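Local atomic coordinates of S3-RNase (Pyrus pyrifolia, PDB entry 1IQQ), a protein that cleaves RNA as a T2-family ribonuclease of the pear pistil and thereby mediates gametophytic self-incompatibility, the rejection of self pollen. Residues A[142-154]-A[166-178]. Residues are numbered along the deposited sequence; the frame is centred on the assembly and turned at random.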
# COMPACT_ATOMS: atom_id res chain seq x y z
N ILE A 142 -0.91 -13.97 1.37
CA ILE A 142 -0.72 -13.00 0.30
C ILE A 142 -0.17 -13.67 -0.97
O ILE A 142 -0.66 -13.43 -2.06
CB ILE A 142 0.25 -11.86 0.76
CG1 ILE A 142 -0.32 -11.14 1.97
CG2 ILE A 142 0.46 -10.86 -0.40
CD1 ILE A 142 -1.71 -10.45 1.69
N ARG A 143 0.79 -14.56 -0.84
CA ARG A 143 1.38 -15.23 -2.05
C ARG A 143 0.28 -16.01 -2.77
O ARG A 143 0.30 -16.04 -4.00
CB ARG A 143 2.51 -16.19 -1.63
CG ARG A 143 3.77 -15.41 -1.15
CD ARG A 143 4.77 -16.44 -0.68
NE ARG A 143 5.38 -17.05 -1.84
CZ ARG A 143 6.11 -18.17 -1.77
NH1 ARG A 143 6.26 -18.81 -0.61
NH2 ARG A 143 6.74 -18.57 -2.87
N ASN A 144 -0.69 -16.53 -2.04
CA ASN A 144 -1.79 -17.29 -2.69
C ASN A 144 -2.72 -16.40 -3.49
O ASN A 144 -3.53 -16.97 -4.29
CB ASN A 144 -2.63 -18.13 -1.67
CG ASN A 144 -3.12 -19.46 -2.24
OD1 ASN A 144 -2.42 -20.07 -3.05
ND2 ASN A 144 -4.25 -19.96 -1.76
N GLY A 145 -2.69 -15.08 -3.26
CA GLY A 145 -3.52 -14.19 -4.03
C GLY A 145 -2.68 -13.34 -4.93
O GLY A 145 -3.19 -12.39 -5.53
N ALA A 146 -1.37 -13.63 -5.04
CA ALA A 146 -0.48 -12.81 -5.85
C ALA A 146 0.57 -13.58 -6.63
O ALA A 146 1.75 -13.27 -6.64
CB ALA A 146 0.19 -11.72 -4.96
N ASP A 147 0.07 -14.64 -7.28
CA ASP A 147 0.92 -15.35 -8.24
C ASP A 147 2.20 -15.92 -7.64
O ASP A 147 3.24 -15.98 -8.30
CB ASP A 147 1.21 -14.36 -9.41
CG ASP A 147 2.07 -14.97 -10.56
OD1 ASP A 147 1.62 -16.03 -11.09
OD2 ASP A 147 3.17 -14.44 -10.93
N ASN A 148 2.13 -16.34 -6.38
CA ASN A 148 3.24 -16.93 -5.67
C ASN A 148 4.32 -15.93 -5.33
O ASN A 148 5.26 -16.33 -4.67
CB ASN A 148 3.89 -18.09 -6.51
CG ASN A 148 4.92 -18.89 -5.74
OD1 ASN A 148 6.15 -18.73 -5.93
ND2 ASN A 148 4.45 -19.82 -4.89
N LYS A 149 4.17 -14.61 -5.66
CA LYS A 149 5.23 -13.63 -5.46
C LYS A 149 5.28 -13.12 -4.02
O LYS A 149 4.23 -13.01 -3.38
CB LYS A 149 5.10 -12.48 -6.48
CG LYS A 149 5.22 -12.99 -7.96
CD LYS A 149 6.44 -13.86 -8.18
CE LYS A 149 6.59 -14.28 -9.67
NZ LYS A 149 7.11 -13.21 -10.44
N LYS A 150 6.50 -12.85 -3.60
CA LYS A 150 6.71 -12.46 -2.18
C LYS A 150 6.46 -10.99 -1.91
O LYS A 150 6.99 -10.12 -2.59
CB LYS A 150 8.10 -12.80 -1.81
CG LYS A 150 8.41 -14.27 -2.02
CD LYS A 150 9.95 -14.44 -1.81
CE LYS A 150 10.35 -15.95 -1.58
NZ LYS A 150 9.82 -16.95 -2.62
N PRO A 151 5.60 -10.75 -0.94
CA PRO A 151 5.28 -9.36 -0.60
C PRO A 151 6.30 -8.80 0.37
O PRO A 151 7.08 -9.55 0.92
CB PRO A 151 3.91 -9.46 0.06
CG PRO A 151 4.01 -10.82 0.81
CD PRO A 151 4.79 -11.73 -0.20
N LYS A 152 6.28 -7.49 0.51
CA LYS A 152 7.11 -6.81 1.50
C LYS A 152 6.14 -6.38 2.61
O LYS A 152 5.08 -5.70 2.37
CB LYS A 152 7.82 -5.60 0.88
CG LYS A 152 8.59 -4.78 1.96
CD LYS A 152 9.55 -3.78 1.29
CE LYS A 152 10.27 -2.95 2.39
NZ LYS A 152 11.23 -2.03 1.65
N LEU A 153 6.49 -6.74 3.86
CA LEU A 153 5.64 -6.44 5.01
C LEU A 153 6.29 -5.42 5.94
O LEU A 153 7.51 -5.41 6.11
CB LEU A 153 5.36 -7.70 5.79
CG LEU A 153 4.13 -8.53 5.42
CD1 LEU A 153 4.23 -8.96 3.97
CD2 LEU A 153 4.07 -9.76 6.31
N LYS A 154 5.45 -4.61 6.57
CA LYS A 154 5.89 -3.62 7.57
C LYS A 154 5.09 -3.86 8.82
O LYS A 154 3.86 -4.02 8.77
CB LYS A 154 5.58 -2.19 7.10
CG LYS A 154 6.09 -1.19 8.14
CD LYS A 154 5.84 0.27 7.65
CE LYS A 154 6.65 1.28 8.41
NZ LYS A 154 6.60 2.57 7.61
N GLU A 166 1.67 -2.62 7.12
CA GLU A 166 1.59 -2.44 5.66
C GLU A 166 1.95 -3.71 4.93
O GLU A 166 2.78 -4.52 5.43
CB GLU A 166 2.54 -1.32 5.09
CG GLU A 166 2.30 0.05 5.65
CD GLU A 166 3.21 1.09 5.04
OE1 GLU A 166 4.26 0.82 4.51
OE2 GLU A 166 2.84 2.29 5.14
N ILE A 167 1.32 -3.89 3.77
CA ILE A 167 1.66 -5.03 2.88
C ILE A 167 1.81 -4.46 1.50
O ILE A 167 0.94 -3.71 1.02
CB ILE A 167 0.61 -6.13 2.91
CG1 ILE A 167 0.72 -6.91 4.24
CG2 ILE A 167 0.88 -7.14 1.75
CD1 ILE A 167 -0.36 -8.00 4.48
N THR A 168 2.94 -4.75 0.83
CA THR A 168 3.22 -4.27 -0.49
C THR A 168 3.27 -5.42 -1.46
O THR A 168 3.91 -6.47 -1.20
CB THR A 168 4.61 -3.60 -0.51
OG1 THR A 168 4.58 -2.45 0.34
CG2 THR A 168 5.04 -3.20 -1.97
N LEU A 169 2.57 -5.28 -2.59
CA LEU A 169 2.60 -6.24 -3.70
C LEU A 169 3.46 -5.58 -4.78
O LEU A 169 3.20 -4.43 -5.15
CB LEU A 169 1.18 -6.49 -4.26
CG LEU A 169 0.17 -6.78 -3.20
CD1 LEU A 169 -1.15 -7.11 -3.91
CD2 LEU A 169 0.57 -8.00 -2.39
N CYS A 170 4.48 -6.26 -5.30
CA CYS A 170 5.35 -5.68 -6.32
C CYS A 170 5.02 -6.26 -7.68
O CYS A 170 4.55 -7.42 -7.80
CB CYS A 170 6.82 -5.97 -5.97
SG CYS A 170 7.28 -5.09 -4.45
N SER A 171 5.20 -5.44 -8.73
CA SER A 171 4.92 -5.89 -10.10
C SER A 171 5.93 -5.38 -11.03
O SER A 171 6.76 -4.51 -10.64
CB SER A 171 3.48 -5.47 -10.50
OG SER A 171 3.27 -4.06 -10.36
N ASP A 172 5.96 -5.97 -12.22
CA ASP A 172 6.92 -5.58 -13.23
C ASP A 172 6.71 -4.20 -13.81
O ASP A 172 5.79 -3.50 -13.45
CB ASP A 172 7.05 -6.73 -14.29
CG ASP A 172 5.86 -6.88 -15.17
OD1 ASP A 172 5.02 -5.98 -15.27
OD2 ASP A 172 5.79 -7.97 -15.86
N LYS A 173 7.62 -3.80 -14.70
CA LYS A 173 7.54 -2.45 -15.23
C LYS A 173 6.19 -2.09 -15.86
O LYS A 173 5.76 -0.92 -15.83
CB LYS A 173 8.74 -2.23 -16.18
CG LYS A 173 8.92 -0.73 -16.51
CD LYS A 173 10.28 -0.53 -17.17
CE LYS A 173 10.50 0.94 -17.50
NZ LYS A 173 11.94 1.36 -17.65
N SER A 174 5.49 -3.06 -16.43
CA SER A 174 4.16 -2.80 -17.01
C SER A 174 3.03 -2.85 -15.97
O SER A 174 1.89 -2.43 -16.25
CB SER A 174 3.84 -3.84 -18.06
OG SER A 174 3.74 -5.12 -17.46
N GLY A 175 3.33 -3.34 -14.79
CA GLY A 175 2.33 -3.50 -13.77
C GLY A 175 1.40 -4.66 -14.09
O GLY A 175 0.39 -4.76 -13.41
N GLU A 176 1.71 -5.49 -15.09
CA GLU A 176 0.80 -6.58 -15.47
C GLU A 176 1.09 -7.93 -14.84
O GLU A 176 0.21 -8.81 -14.89
CB GLU A 176 0.73 -6.75 -16.99
CG GLU A 176 1.94 -7.38 -17.68
CD GLU A 176 1.91 -7.35 -19.24
OE1 GLU A 176 1.00 -7.95 -19.87
OE2 GLU A 176 2.83 -6.75 -19.84
N HIS A 177 2.31 -8.14 -14.34
CA HIS A 177 2.65 -9.42 -13.68
C HIS A 177 3.31 -9.06 -12.37
O HIS A 177 4.08 -8.10 -12.30
CB HIS A 177 3.67 -10.21 -14.52
CG HIS A 177 3.17 -10.62 -15.87
ND1 HIS A 177 2.22 -11.60 -16.05
CD2 HIS A 177 3.52 -10.19 -17.10
CE1 HIS A 177 1.99 -11.74 -17.35
NE2 HIS A 177 2.77 -10.90 -18.02
N PHE A 178 3.00 -9.81 -11.30
CA PHE A 178 3.66 -9.60 -10.03
C PHE A 178 5.11 -10.11 -10.10
O PHE A 178 5.45 -10.99 -10.93
CB PHE A 178 2.94 -10.40 -8.96
CG PHE A 178 1.58 -9.89 -8.61
CD1 PHE A 178 1.42 -8.64 -8.00
CD2 PHE A 178 0.45 -10.66 -8.87
CE1 PHE A 178 0.12 -8.19 -7.64
CE2 PHE A 178 -0.86 -10.26 -8.54
CZ PHE A 178 -1.04 -8.99 -7.90
O HOH W 1 5.09 -8.99 -4.67
O HOH W 2 4.68 -2.91 2.94
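Lys152 and Thr168 form a hydrogen-bonded pair in the antiparallel β-hairpin of strands 152-158 and 161-171, part of the central sheet of this RNase T2 fold. Their mutual backbone bonds (Thr168 N to Lys152 O, 2.8 Å) are matched by those between Lys154 and Glu166. A water donates to Lys152 O and lies 2.6 Å from Thr168 OG1, a hydroxyl also hydrogen-bonded to Thr7 OG1. On the face carrying these four side chains, Lys154 and Glu166 run side by side, the lysine's aliphatic Lys154 CD 3.6 Å from Glu166 OE1; Glu166 also approaches His33, the catalytic proton donor.

Leu153 and Ile167, branched aliphatics suited to a buried face, point from the other side to helices 117-123 and 135-143. Ile142, from the latter helix, meets Ile167 tip to tip through their CD1 atoms and presses CG2 tightly on Leu169 CD2 at 3.5 Å.

Beyond the hairpin, Ala146, small enough for close approach, sets CB over the centre of the Phe178 ring in a CH-pi contact. Bends at chi2 (-51°) and chi4 (78°) curl the long, flexible Lys149 along the Phe178 carbonyl, where NZ hydrogen-bonds to O at 2.8 Å. A methionine here would probably leave that oxygen without its charged donor, Lys149 NZ, which sits tilted 33° from the carbonyl plane.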